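Local coordinates for 5'-methylthioadenosine nucleosidase / s-adenosylhomocysteine nucleosidase (Brucella melitensis bv. 1, PDB 4PR3), which is a nucleosidase of the phosphorylase superfamily, an alpha/beta protein built around a mixed beta sheet, and binds adenine in a pocket beside that sheet, at residues 104-109 against 132-137; 185-190 against 216-221; 97-102 against 140-145; 33-38 against 83-88. One frame throughout, in Å; residues are numbered along the deposited sequence.

Interaction 1 (104-109 against 132-137); sequences SSVSYR and VELPFR. With PO4 (phosphate ion), chain D.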
loop_
_atom_site.group_PDB
_atom_site.type_symbol
_atom_site.label_atom_id
_atom_site.label_comp_id
_atom_site.label_asym_id
_atom_site.label_seq_id
_atom_site.Cartn_x
_atom_site.Cartn_y
_atom_site.Cartn_z
ATOM N N SER A 104 -15.273 12.454 4.803
ATOM C CA SER A 104 -15.873 13.056 3.619
ATOM C C SER A 104 -14.987 12.859 2.395
ATOM O O SER A 104 -15.475 12.656 1.285
ATOM C CB SER A 104 -16.137 14.544 3.856
ATOM O OG SER A 104 -14.941 15.243 4.161
ATOM N N SER A 105 -13.677 12.940 2.606
ATOM C CA SER A 105 -12.715 12.736 1.535
ATOM C C SER A 105 -11.384 12.269 2.098
ATOM O O SER A 105 -11.068 12.537 3.257
ATOM C CB SER A 105 -12.521 14.022 0.743
ATOM O OG SER A 105 -12.003 15.038 1.574
ATOM N N VAL A 106 -10.606 11.571 1.276
ATOM C CA VAL A 106 -9.316 11.054 1.714
ATOM C C VAL A 106 -8.219 11.367 0.697
ATOM O O VAL A 106 -8.468 11.438 -0.507
ATOM C CB VAL A 106 -9.379 9.528 2.006
ATOM C CG1 VAL A 106 -9.512 8.739 0.724
ATOM C CG2 VAL A 106 -8.155 9.074 2.791
ATOM N N SER A 107 -7.009 11.582 1.194
ATOM C CA SER A 107 -5.864 11.826 0.335
ATOM C C SER A 107 -4.664 11.015 0.824
ATOM O O SER A 107 -4.669 10.505 1.946
ATOM C CB SER A 107 -5.539 13.319 0.287
ATOM O OG SER A 107 -5.354 13.842 1.590
ATOM N N TYR A 108 -3.653 10.889 -0.030
ATOM C CA TYR A 108 -2.471 10.084 0.256
ATOM C C TYR A 108 -1.266 11.011 0.353
ATOM O O TYR A 108 -0.772 11.501 -0.661
ATOM C CB TYR A 108 -2.277 9.098 -0.898
ATOM C CG TYR A 108 -1.197 8.053 -0.727
ATOM C CD1 TYR A 108 -0.708 7.709 0.528
ATOM C CD2 TYR A 108 -0.669 7.408 -1.836
ATOM C CE1 TYR A 108 0.277 6.744 0.666
ATOM C CE2 TYR A 108 0.312 6.452 -1.709
ATOM C CZ TYR A 108 0.783 6.122 -0.461
ATOM O OH TYR A 108 1.762 5.163 -0.356
ATOM N N ARG A 109 -0.764 11.231 1.564
ATOM C CA ARG A 109 0.256 12.262 1.763
ATOM C C ARG A 109 1.671 11.784 1.455
ATOM O O ARG A 109 2.592 12.593 1.344
ATOM C CB ARG A 109 0.182 12.847 3.175
ATOM C CG ARG A 109 0.373 11.827 4.271
ATOM C CD ARG A 109 0.412 12.476 5.640
ATOM N NE ARG A 109 0.620 11.478 6.683
ATOM C CZ ARG A 109 -0.358 10.837 7.311
ATOM N NH1 ARG A 109 -1.624 11.096 7.013
ATOM N NH2 ARG A 109 -0.069 9.944 8.244
ATOM N N VAL A 132 -9.955 12.613 -2.769
ATOM C CA VAL A 132 -10.971 11.703 -3.276
ATOM C C VAL A 132 -12.206 11.690 -2.392
ATOM O O VAL A 132 -12.154 11.240 -1.246
ATOM C CB VAL A 132 -10.435 10.271 -3.402
ATOM C CG1 VAL A 132 -11.426 9.410 -4.168
ATOM C CG2 VAL A 132 -9.080 10.273 -4.092
ATOM N N GLU A 133 -13.312 12.188 -2.937
ATOM C CA GLU A 133 -14.586 12.215 -2.229
ATOM C C GLU A 133 -15.081 10.806 -1.944
ATOM O O GLU A 133 -15.096 9.958 -2.833
ATOM C CB GLU A 133 -15.635 12.957 -3.058
ATOM C CG GLU A 133 -15.344 14.428 -3.260
ATOM C CD GLU A 133 -15.411 15.208 -1.965
ATOM O OE1 GLU A 133 -16.352 14.967 -1.180
ATOM O OE2 GLU A 133 -14.520 16.055 -1.731
ATOM N N LEU A 134 -15.478 10.554 -0.702
ATOM C CA LEU A 134 -16.158 9.308 -0.372
ATOM C C LEU A 134 -17.644 9.459 -0.705
ATOM O O LEU A 134 -18.203 10.554 -0.589
ATOM C CB LEU A 134 -15.939 8.934 1.100
ATOM C CG LEU A 134 -14.502 8.553 1.494
ATOM C CD1 LEU A 134 -14.480 7.635 2.712
ATOM C CD2 LEU A 134 -13.749 7.912 0.335
ATOM N N PRO A 135 -18.288 8.362 -1.133
ATOM C CA PRO A 135 -19.652 8.427 -1.678
ATOM C C PRO A 135 -20.770 8.751 -0.681
ATOM O O PRO A 135 -21.831 9.183 -1.121
ATOM C CB PRO A 135 -19.863 7.017 -2.247
ATOM C CG PRO A 135 -18.970 6.147 -1.430
ATOM C CD PRO A 135 -17.750 6.989 -1.161
ATOM N N PHE A 136 -20.555 8.554 0.615
ATOM C CA PHE A 136 -21.676 8.576 1.557
ATOM C C PHE A 136 -21.646 9.666 2.626
ATOM O O PHE A 136 -20.585 10.116 3.055
ATOM C CB PHE A 136 -21.824 7.210 2.227
ATOM C CG PHE A 136 -22.083 6.094 1.262
ATOM C CD1 PHE A 136 -22.981 6.260 0.220
ATOM C CD2 PHE A 136 -21.416 4.885 1.382
ATOM C CE1 PHE A 136 -23.221 5.235 -0.675
ATOM C CE2 PHE A 136 -21.652 3.860 0.488
ATOM C CZ PHE A 136 -22.557 4.035 -0.543
ATOM N N ARG A 137 -22.839 10.078 3.043
ATOM C CA ARG A 137 -23.016 11.007 4.151
ATOM C C ARG A 137 -24.136 10.504 5.048
ATOM O O ARG A 137 -25.274 10.370 4.608
ATOM C CB ARG A 137 -23.362 12.407 3.640
ATOM C CG ARG A 137 -22.290 13.044 2.764
ATOM C CD ARG A 137 -20.990 13.243 3.525
ATOM N NE ARG A 137 -19.972 13.862 2.684
ATOM C CZ ARG A 137 -19.101 13.188 1.938
ATOM N NH1 ARG A 137 -19.110 11.860 1.930
ATOM N NH2 ARG A 137 -18.217 13.842 1.202
HETATM P P PO4 D . -2.675 16.393 2.659
HETATM O O1 PO4 D . -2.456 15.381 1.557
HETATM O O2 PO4 D . -2.043 15.873 3.926
HETATM O O3 PO4 D . -2.033 17.709 2.283
HETATM O O4 PO4 D . -4.160 16.588 2.878
#
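V106 and V132 form the hydrogen-bonded pair of a short antiparallel bridge, by which strand 132-133 is laid along strand 100-108 at the margin of the mixed sheet of this phosphorylase-superfamily fold. V106 N gives to V132 O at 3.0 Å, and V132 N answers to V106 O at 3.0 Å. One step on, S105 and E133 make the non-hydrogen-bonded pair. Where segment 132-137 leaves the strand, L134 N still reaches back to S104 O at 2.9 Å, with the donor lying 37° above the carbonyl plane.

The apolar part is modest. V106 CG1 meets L134 CD2 at 4.3 Å, and V106, V132 and L134 all rest on L174 of helix 170-180, so this face of the bridge is roofed by a helix. S105 and E133 point from the other face.

Farther along, a phosphate ion, probably from the crystallisation liquor, sits beside the serine that follows V106: S107 OG lies 3.3 Å from phosphate O1, a bond that is not settled, and S147 OG also holds the ion.

The charged part belongs to R137, whose chain folds back through a bend at chi2 (-62°). The guanidinium lies over the corner of the chain, with S104 CA above one face near the rim, and its NH2 makes a weak bond to S104 O. The same nitrogen, R137 NH2, meets E133 OE1, which lies in the guanidinium plane, in a salt bridge of 3.2 Å.

Interaction 2 (185-190 against 216-221); sequences LGLRGI and GAVARV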
loop_
_atom_site.group_PDB
_atom_site.type_symbol
_atom_site.label_atom_id
_atom_site.label_comp_id
_atom_site.label_asym_id
_atom_site.label_seq_id
_atom_site.Cartn_x
_atom_site.Cartn_y
_atom_site.Cartn_z
ATOM N N LEU A 185 -16.851 3.440 3.383
ATOM C CA LEU A 185 -17.280 4.453 4.345
ATOM C C LEU A 185 -16.301 4.495 5.520
ATOM O O LEU A 185 -16.044 3.473 6.151
ATOM C CB LEU A 185 -18.697 4.145 4.835
ATOM C CG LEU A 185 -19.412 5.113 5.782
ATOM C CD1 LEU A 185 -20.913 5.021 5.558
ATOM C CD2 LEU A 185 -19.080 4.831 7.245
ATOM N N GLY A 186 -15.725 5.664 5.787
ATOM C CA GLY A 186 -14.839 5.820 6.931
ATOM C C GLY A 186 -15.453 6.400 8.195
ATOM O O GLY A 186 -16.381 7.205 8.134
ATOM N N LEU A 187 -14.897 6.014 9.342
ATOM C CA LEU A 187 -15.243 6.601 10.635
ATOM C C LEU A 187 -13.980 6.729 11.481
ATOM O O LEU A 187 -13.248 5.758 11.649
ATOM C CB LEU A 187 -16.272 5.742 11.376
ATOM C CG LEU A 187 -17.695 5.644 10.820
ATOM C CD1 LEU A 187 -18.522 4.672 11.652
ATOM C CD2 LEU A 187 -18.364 7.013 10.771
ATOM N N ARG A 188 -13.729 7.916 12.021
ATOM C CA ARG A 188 -12.511 8.157 12.793
ATOM C C ARG A 188 -12.764 8.942 14.076
ATOM O O ARG A 188 -13.330 10.036 14.039
ATOM C CB ARG A 188 -11.491 8.911 11.939
ATOM C CG ARG A 188 -10.927 8.106 10.791
ATOM C CD ARG A 188 -10.018 7.011 11.304
ATOM N NE ARG A 188 -9.901 5.917 10.350
ATOM C CZ ARG A 188 -9.114 4.863 10.526
ATOM N NH1 ARG A 188 -8.368 4.771 11.618
ATOM N NH2 ARG A 188 -9.071 3.907 9.609
ATOM N N GLY A 189 -12.360 8.377 15.211
ATOM C CA GLY A 189 -12.331 9.126 16.456
ATOM C C GLY A 189 -10.975 9.780 16.650
ATOM O O GLY A 189 -9.957 9.217 16.259
ATOM N N ILE A 190 -10.944 10.943 17.293
ATOM C CA ILE A 190 -9.685 11.663 17.454
ATOM C C ILE A 190 -9.019 11.289 18.770
ATOM O O ILE A 190 -9.501 11.635 19.847
ATOM C CB ILE A 190 -9.884 13.188 17.365
ATOM C CG1 ILE A 190 -10.186 13.583 15.924
ATOM C CG2 ILE A 190 -8.632 13.923 17.806
ATOM C CD1 ILE A 190 -9.066 13.212 14.985
ATOM N N GLY A 216 -21.458 4.371 18.711
ATOM C CA GLY A 216 -22.619 5.208 18.481
ATOM C C GLY A 216 -22.745 5.577 17.018
ATOM O O GLY A 216 -23.840 5.575 16.459
ATOM N N ALA A 217 -21.614 5.886 16.389
ATOM C CA ALA A 217 -21.595 6.222 14.971
ATOM C C ALA A 217 -21.972 5.020 14.112
ATOM O O ALA A 217 -22.700 5.157 13.132
ATOM C CB ALA A 217 -20.230 6.754 14.570
ATOM N N VAL A 218 -21.472 3.846 14.485
ATOM C CA VAL A 218 -21.763 2.616 13.754
ATOM C C VAL A 218 -23.257 2.325 13.768
ATOM O O VAL A 218 -23.836 1.953 12.744
ATOM C CB VAL A 218 -20.964 1.415 14.316
ATOM C CG1 VAL A 218 -21.521 0.096 13.804
ATOM C CG2 VAL A 218 -19.493 1.548 13.959
ATOM N N ALA A 219 -23.880 2.516 14.927
ATOM C CA ALA A 219 -25.325 2.376 15.064
ATOM C C ALA A 219 -26.083 3.273 14.080
ATOM O O ALA A 219 -27.084 2.857 13.495
ATOM C CB ALA A 219 -25.751 2.674 16.489
ATOM N N ARG A 220 -25.600 4.496 13.892
ATOM C CA ARG A 220 -26.253 5.429 12.979
ATOM C C ARG A 220 -26.038 5.043 11.518
ATOM O O ARG A 220 -26.890 5.305 10.670
ATOM C CB ARG A 220 -25.773 6.862 13.223
ATOM C CG ARG A 220 -25.802 7.272 14.683
ATOM C CD ARG A 220 -25.494 8.744 14.855
ATOM N NE ARG A 220 -26.656 9.564 14.541
ATOM C CZ ARG A 220 -27.515 10.017 15.448
ATOM N NH1 ARG A 220 -27.336 9.734 16.732
ATOM N NH2 ARG A 220 -28.548 10.756 15.070
ATOM N N VAL A 221 -24.900 4.424 11.225
ATOM C CA VAL A 221 -24.611 3.997 9.861
ATOM C C VAL A 221 -25.482 2.809 9.464
ATOM O O VAL A 221 -26.080 2.802 8.388
ATOM C CB VAL A 221 -23.121 3.638 9.665
ATOM C CG1 VAL A 221 -22.886 3.099 8.263
ATOM C CG2 VAL A 221 -22.243 4.854 9.925
#
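V221 N, inside helix 207-226, is shared between two carbonyls: it gives its proton to A217 O at 3.0 Å and, weakly, to V218 O at 3.1 Å. All three of these residues turn up again on the helix side that meets strand 184-192. No hydrogen bond crosses between strand and helix, and the contact is wholly a matter of methyl groups.

L187 does most of the work. Its CG stands anti to the carbonyl carbon (chi1 -68°), and the leucine sends CD1 in among three helix side chains. CD1 meets A217 CB at 4.0 Å and V218 CG2 at 4.0 Å, with the leucine and V218 side chains crossing at about a right angle. The third neighbour is V221 CG2, 4.1 Å from the same L187 CD1.

This is the helix-on-sheet layering of an alpha/beta fold: the helix runs nearly antiparallel to the strand, at 159°, with the two axes 10.0 Å apart. Two residues back along the strand, L185 repeats the pattern with V221 alone. The two side chains slide past each other in opposite directions, bringing L185 CD1 to 3.9 Å from V221 CG1, while L185 CD2 touches V221 CG2.

Around this patch, L83 and L229 pack on L185, I141 lies against A217, and L47 and L50 of helix 45-50 close on V218. R188 takes no part in the packing; its guanidinium is bound instead to S89 O and S86 OG, S89 being one of the residues that line the adenine pocket.

Interaction 3 (97-102 against 140-145); sequences QAEVYQ and GIDTAS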
loop_
_atom_site.group_PDB
_atom_site.type_symbol
_atom_site.label_atom_id
_atom_site.label_comp_id
_atom_site.label_asym_id
_atom_site.label_seq_id
_atom_site.Cartn_x
_atom_site.Cartn_y
_atom_site.Cartn_z
ATOM N N GLN A 97 -10.666 17.000 20.454
ATOM C CA GLN A 97 -10.198 15.679 20.844
ATOM C C GLN A 97 -11.350 14.796 21.299
ATOM O O GLN A 97 -12.356 15.288 21.810
ATOM C CB GLN A 97 -9.156 15.795 21.957
ATOM C CG GLN A 97 -7.946 16.625 21.572
ATOM C CD GLN A 97 -7.136 15.987 20.459
ATOM O OE1 GLN A 97 -6.925 14.775 20.448
ATOM N NE2 GLN A 97 -6.685 16.801 19.512
ATOM N N ALA A 98 -11.189 13.489 21.105
ATOM C CA ALA A 98 -12.153 12.495 21.564
ATOM C C ALA A 98 -13.537 12.695 20.959
ATOM O O ALA A 98 -14.549 12.524 21.635
ATOM C CB ALA A 98 -12.229 12.478 23.089
ATOM N N GLU A 99 -13.574 13.071 19.685
ATOM C CA GLU A 99 -14.834 13.138 18.956
ATOM C C GLU A 99 -14.761 12.263 17.706
ATOM O O GLU A 99 -13.684 12.047 17.155
ATOM C CB GLU A 99 -15.191 14.581 18.589
ATOM C CG GLU A 99 -16.693 14.807 18.475
ATOM C CD GLU A 99 -17.061 15.913 17.502
ATOM O OE1 GLU A 99 -17.977 15.693 16.677
ATOM O OE2 GLU A 99 -16.449 17.001 17.564
ATOM N N VAL A 100 -15.910 11.758 17.271
ATOM C CA VAL A 100 -15.975 10.857 16.123
ATOM C C VAL A 100 -16.439 11.572 14.849
ATOM O O VAL A 100 -17.367 12.379 14.880
ATOM C CB VAL A 100 -16.884 9.640 16.422
ATOM C CG1 VAL A 100 -18.182 10.092 17.079
ATOM C CG2 VAL A 100 -17.161 8.844 15.158
ATOM N N TYR A 101 -15.778 11.277 13.734
ATOM C CA TYR A 101 -16.077 11.925 12.464
ATOM C C TYR A 101 -16.200 10.896 11.347
ATOM O O TYR A 101 -15.492 9.892 11.340
ATOM C CB TYR A 101 -14.964 12.916 12.103
ATOM C CG TYR A 101 -14.823 14.074 13.066
ATOM C CD1 TYR A 101 -14.188 13.917 14.294
ATOM C CD2 TYR A 101 -15.314 15.330 12.742
ATOM C CE1 TYR A 101 -14.058 14.973 15.171
ATOM C CE2 TYR A 101 -15.190 16.393 13.613
ATOM C CZ TYR A 101 -14.562 16.209 14.824
ATOM O OH TYR A 101 -14.436 17.266 15.690
ATOM N N GLN A 102 -17.095 11.150 10.397
ATOM C CA GLN A 102 -17.162 10.336 9.191
ATOM C C GLN A 102 -16.307 10.992 8.118
ATOM O O GLN A 102 -16.226 12.216 8.045
ATOM C CB GLN A 102 -18.601 10.159 8.711
ATOM C CG GLN A 102 -19.285 11.437 8.272
ATOM C CD GLN A 102 -20.726 11.211 7.858
ATOM O OE1 GLN A 102 -21.032 10.272 7.123
ATOM N NE2 GLN A 102 -21.621 12.066 8.339
ATOM N N GLY A 140 -26.199 13.055 11.443
ATOM C CA GLY A 140 -25.942 12.944 12.867
ATOM C C GLY A 140 -24.483 12.721 13.211
ATOM O O GLY A 140 -24.124 12.581 14.380
ATOM N N ILE A 141 -23.635 12.681 12.189
ATOM C CA ILE A 141 -22.202 12.521 12.402
ATOM C C ILE A 141 -21.435 13.633 11.697
ATOM O O ILE A 141 -21.714 13.955 10.545
ATOM C CB ILE A 141 -21.699 11.152 11.887
ATOM C CG1 ILE A 141 -22.548 10.018 12.462
ATOM C CG2 ILE A 141 -20.234 10.951 12.239
ATOM C CD1 ILE A 141 -22.219 8.666 11.883
ATOM N N ASP A 142 -20.472 14.222 12.397
ATOM C CA ASP A 142 -19.620 15.244 11.808
ATOM C C ASP A 142 -18.828 14.682 10.633
ATOM O O ASP A 142 -18.512 13.494 10.599
ATOM C CB ASP A 142 -18.648 15.779 12.855
ATOM C CG ASP A 142 -19.247 16.874 13.711
ATOM O OD1 ASP A 142 -20.017 16.556 14.642
ATOM O OD2 ASP A 142 -18.925 18.055 13.459
ATOM N N THR A 143 -18.510 15.541 9.672
ATOM C CA THR A 143 -17.689 15.152 8.534
ATOM C C THR A 143 -16.313 15.786 8.654
ATOM O O THR A 143 -16.174 16.877 9.207
ATOM C CB THR A 143 -18.313 15.590 7.200
ATOM O OG1 THR A 143 -18.574 17.000 7.234
ATOM C CG2 THR A 143 -19.608 14.852 6.950
ATOM N N ALA A 144 -15.298 15.091 8.147
ATOM C CA ALA A 144 -13.939 15.616 8.136
ATOM C C ALA A 144 -13.149 15.049 6.964
ATOM O O ALA A 144 -13.361 13.912 6.552
ATOM C CB ALA A 144 -13.238 15.297 9.444
ATOM N N SER A 145 -12.241 15.856 6.428
ATOM C CA SER A 145 -11.324 15.399 5.395
ATOM C C SER A 145 -10.182 14.626 6.051
ATOM O O SER A 145 -9.781 14.932 7.176
ATOM C CB SER A 145 -10.779 16.587 4.608
ATOM O OG SER A 145 -10.198 17.542 5.481
HETATM O O HOH W 1 -19.884 13.450 15.339
#
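Q102 and T143 are partners in a parallel bridge between strands 100-108 and 142-148, and two backbone bonds hold it. Q102 N donates to D142 O at 2.7 Å, nearly along the C=O axis, and A144 N returns a bond to Q102 O at 3.0 Å. The short strand axes stand 71° apart, so the two strands are strongly twisted here, and their pairing goes on beyond S104. Just before the bridge, a water lies 3.1 Å from D142 N, whose proton it accepts, and probably also donates to V100 O.

Apolar contacts line both faces. T143 CG2 runs alongside Q102 CG, 3.7 Å away, while on the side of the sheet that Y101 occupies, ring carbon Y101 CD2 is 3.9 Å from A144 CB. T143 O lies at the edge of this ring, near its plane, and M165 of strand 165-167 packs against both Y101 and A144. Beyond the tyrosine, E99 and D142 are neighbouring carboxylates whose side chains cross at about a right angle.

The side chain of Q102 adds a polar tie. CG stands between the backbone N and the carbonyl carbon (chi1 64°), and the extended chain carries NE2 to I141 O at 2.9 Å. That oxygen lies close to the amide plane, whereas the nitrogen sits 46° above the plane of the carbonyl. NE2 also bonds V138 O, so two backbone carbonyls, both from the chain leading into strand 142-148, fix the rotation of the amide.

Interaction 4 (33-38 against 83-88); sequences LLYVMA and LVISLG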
loop_
_atom_site.group_PDB
_atom_site.type_symbol
_atom_site.label_atom_id
_atom_site.label_comp_id
_atom_site.label_asym_id
_atom_site.label_seq_id
_atom_site.Cartn_x
_atom_site.Cartn_y
_atom_site.Cartn_z
ATOM N N LEU A 33 -22.364 -6.080 5.232
ATOM C CA LEU A 33 -21.372 -5.092 5.644
ATOM C C LEU A 33 -20.108 -5.743 6.194
ATOM O O LEU A 33 -20.173 -6.715 6.949
ATOM C CB LEU A 33 -21.954 -4.162 6.709
ATOM C CG LEU A 33 -23.297 -3.495 6.423
ATOM C CD1 LEU A 33 -23.593 -2.449 7.482
ATOM C CD2 LEU A 33 -23.300 -2.877 5.043
ATOM N N LEU A 34 -18.961 -5.194 5.816
ATOM C CA LEU A 34 -17.671 -5.695 6.275
ATOM C C LEU A 34 -16.883 -4.605 7.003
ATOM O O LEU A 34 -16.525 -3.587 6.416
ATOM C CB LEU A 34 -16.865 -6.230 5.090
ATOM C CG LEU A 34 -15.452 -6.724 5.397
ATOM C CD1 LEU A 34 -15.500 -7.851 6.416
ATOM C CD2 LEU A 34 -14.751 -7.167 4.120
ATOM N N TYR A 35 -16.620 -4.821 8.287
ATOM C CA TYR A 35 -15.870 -3.852 9.074
ATOM C C TYR A 35 -14.395 -4.219 9.115
ATOM O O TYR A 35 -14.039 -5.364 9.397
ATOM C CB TYR A 35 -16.425 -3.770 10.497
ATOM C CG TYR A 35 -17.840 -3.253 10.569
ATOM C CD1 TYR A 35 -18.921 -4.103 10.369
ATOM C CD2 TYR A 35 -18.099 -1.915 10.835
ATOM C CE1 TYR A 35 -20.219 -3.635 10.433
ATOM C CE2 TYR A 35 -19.394 -1.438 10.904
ATOM C CZ TYR A 35 -20.451 -2.303 10.701
ATOM O OH TYR A 35 -21.744 -1.836 10.764
ATOM N N VAL A 36 -13.536 -3.247 8.825
ATOM C CA VAL A 36 -12.102 -3.473 8.877
ATOM C C VAL A 36 -11.428 -2.521 9.861
ATOM O O VAL A 36 -11.797 -1.352 9.968
ATOM C CB VAL A 36 -11.447 -3.372 7.477
ATOM C CG1 VAL A 36 -12.181 -4.265 6.487
ATOM C CG2 VAL A 36 -11.428 -1.940 6.984
HETATM N N MSE A 37 -10.462 -3.040 10.611
HETATM C CA MSE A 37 -9.703 -2.224 11.551
HETATM C C MSE A 37 -8.219 -2.558 11.473
HETATM O O MSE A 37 -7.845 -3.659 11.078
HETATM C CB MSE A 37 -10.219 -2.415 12.978
HETATM C CG MSE A 37 -11.702 -2.134 13.132
HETATM SE SE MSE A 37 -12.264 -1.821 14.968
HETATM C CE MSE A 37 -11.382 -0.114 15.276
ATOM N N ALA A 38 -7.379 -1.601 11.850
ATOM C CA ALA A 38 -5.936 -1.787 11.781
ATOM C C ALA A 38 -5.424 -2.677 12.906
ATOM O O ALA A 38 -4.951 -3.787 12.662
ATOM C CB ALA A 38 -5.228 -0.443 11.806
ATOM N N LEU A 83 -20.972 -3.044 1.385
ATOM C CA LEU A 83 -20.269 -1.892 1.932
ATOM C C LEU A 83 -19.099 -2.321 2.809
ATOM O O LEU A 83 -19.235 -3.218 3.643
ATOM C CB LEU A 83 -21.229 -1.027 2.748
ATOM C CG LEU A 83 -20.612 0.125 3.545
ATOM C CD1 LEU A 83 -20.023 1.174 2.614
ATOM C CD2 LEU A 83 -21.635 0.747 4.483
ATOM N N VAL A 84 -17.954 -1.671 2.623
ATOM C CA VAL A 84 -16.829 -1.850 3.532
ATOM C C VAL A 84 -16.689 -0.616 4.419
ATOM O O VAL A 84 -16.677 0.513 3.927
ATOM C CB VAL A 84 -15.506 -2.090 2.777
ATOM C CG1 VAL A 84 -14.333 -2.097 3.747
ATOM C CG2 VAL A 84 -15.565 -3.397 2.000
ATOM N N ILE A 85 -16.599 -0.833 5.726
ATOM C CA ILE A 85 -16.415 0.273 6.657
ATOM C C ILE A 85 -15.029 0.243 7.292
ATOM O O ILE A 85 -14.722 -0.633 8.101
ATOM C CB ILE A 85 -17.473 0.279 7.785
ATOM C CG1 ILE A 85 -18.888 0.366 7.209
ATOM C CG2 ILE A 85 -17.226 1.436 8.736
ATOM C CD1 ILE A 85 -19.570 -0.976 7.054
ATOM N N SER A 86 -14.197 1.207 6.917
ATOM C CA SER A 86 -12.909 1.400 7.565
ATOM C C SER A 86 -13.090 2.315 8.767
ATOM O O SER A 86 -13.560 3.444 8.633
ATOM C CB SER A 86 -11.907 2.011 6.585
ATOM O OG SER A 86 -10.758 2.495 7.255
ATOM N N LEU A 87 -12.728 1.831 9.948
ATOM C CA LEU A 87 -12.861 2.647 11.148
ATOM C C LEU A 87 -11.725 2.409 12.138
ATOM O O LEU A 87 -11.126 1.337 12.164
ATOM C CB LEU A 87 -14.223 2.431 11.815
ATOM C CG LEU A 87 -14.419 1.189 12.684
ATOM C CD1 LEU A 87 -15.713 1.317 13.463
ATOM C CD2 LEU A 87 -14.423 -0.084 11.847
ATOM N N GLY A 88 -11.440 3.418 12.952
ATOM C CA GLY A 88 -10.329 3.372 13.884
ATOM C C GLY A 88 -10.102 4.747 14.475
ATOM O O GLY A 88 -11.022 5.561 14.538
HETATM O O HOH W 2 -9.155 0.260 8.825
#
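Two neighbouring parallel strands at the heart of the mixed sheet, 31-37 and 83-91, meet here; the chain passes from one to the other through helix 45-50, the short strand 54-55 and helix 60-76. Their short axes are 23° apart. L34 N binds L83 O at 2.9 Å, I85 N binds L34 O at 2.8 Å, V36 N binds I85 O at 3.0 Å, and a weak fourth bond joins L87 N to V36 O.

On one face, Y35 and I85 lie side by side. The isoleucine puts CD1 over the tyrosine ring, 4.0 Å from its centroid and 17° off the normal, a CH-pi contact, while L87 CD2 comes to the ring edge. L33 CD2 packs on L83 CB at 3.6 Å. Farther along, the selenomethionine at M37 crosses L87 obliquely, its CG 3.6 Å from L87 CD2. On the other face V36 CG1 meets V84 CG1 at 4.1 Å, the two side chains crossing at about a right angle.

Helix 207-226 covers the Y35 face through V218 and V225, and helix 170-180 covers the V84 face through C177; strand 184-192 flanks strand 83-91 on the side away from strand 31-37.

All four interactions reach one mixed sheet, in which strands 31-37, 83-91, 184-192, 100-108 and 142-148 are successive neighbours. Interaction 4 closes first along the chain; interaction 3 then opens, with interaction 1 lying within its span, and interaction 2 comes last. Interactions 1 and 3 share strand 100-108, their centres about 13 Å apart. Interaction 2 is the link in the middle: its centre lies about 8 Å from that of interaction 3 and about 10 Å from that of interaction 4, whereas interactions 3 and 4, about 16 Å apart, do not touch. Strand 184-192, the last strand in the sequence, thus lies in the middle of the sheet, joining its early and later strands.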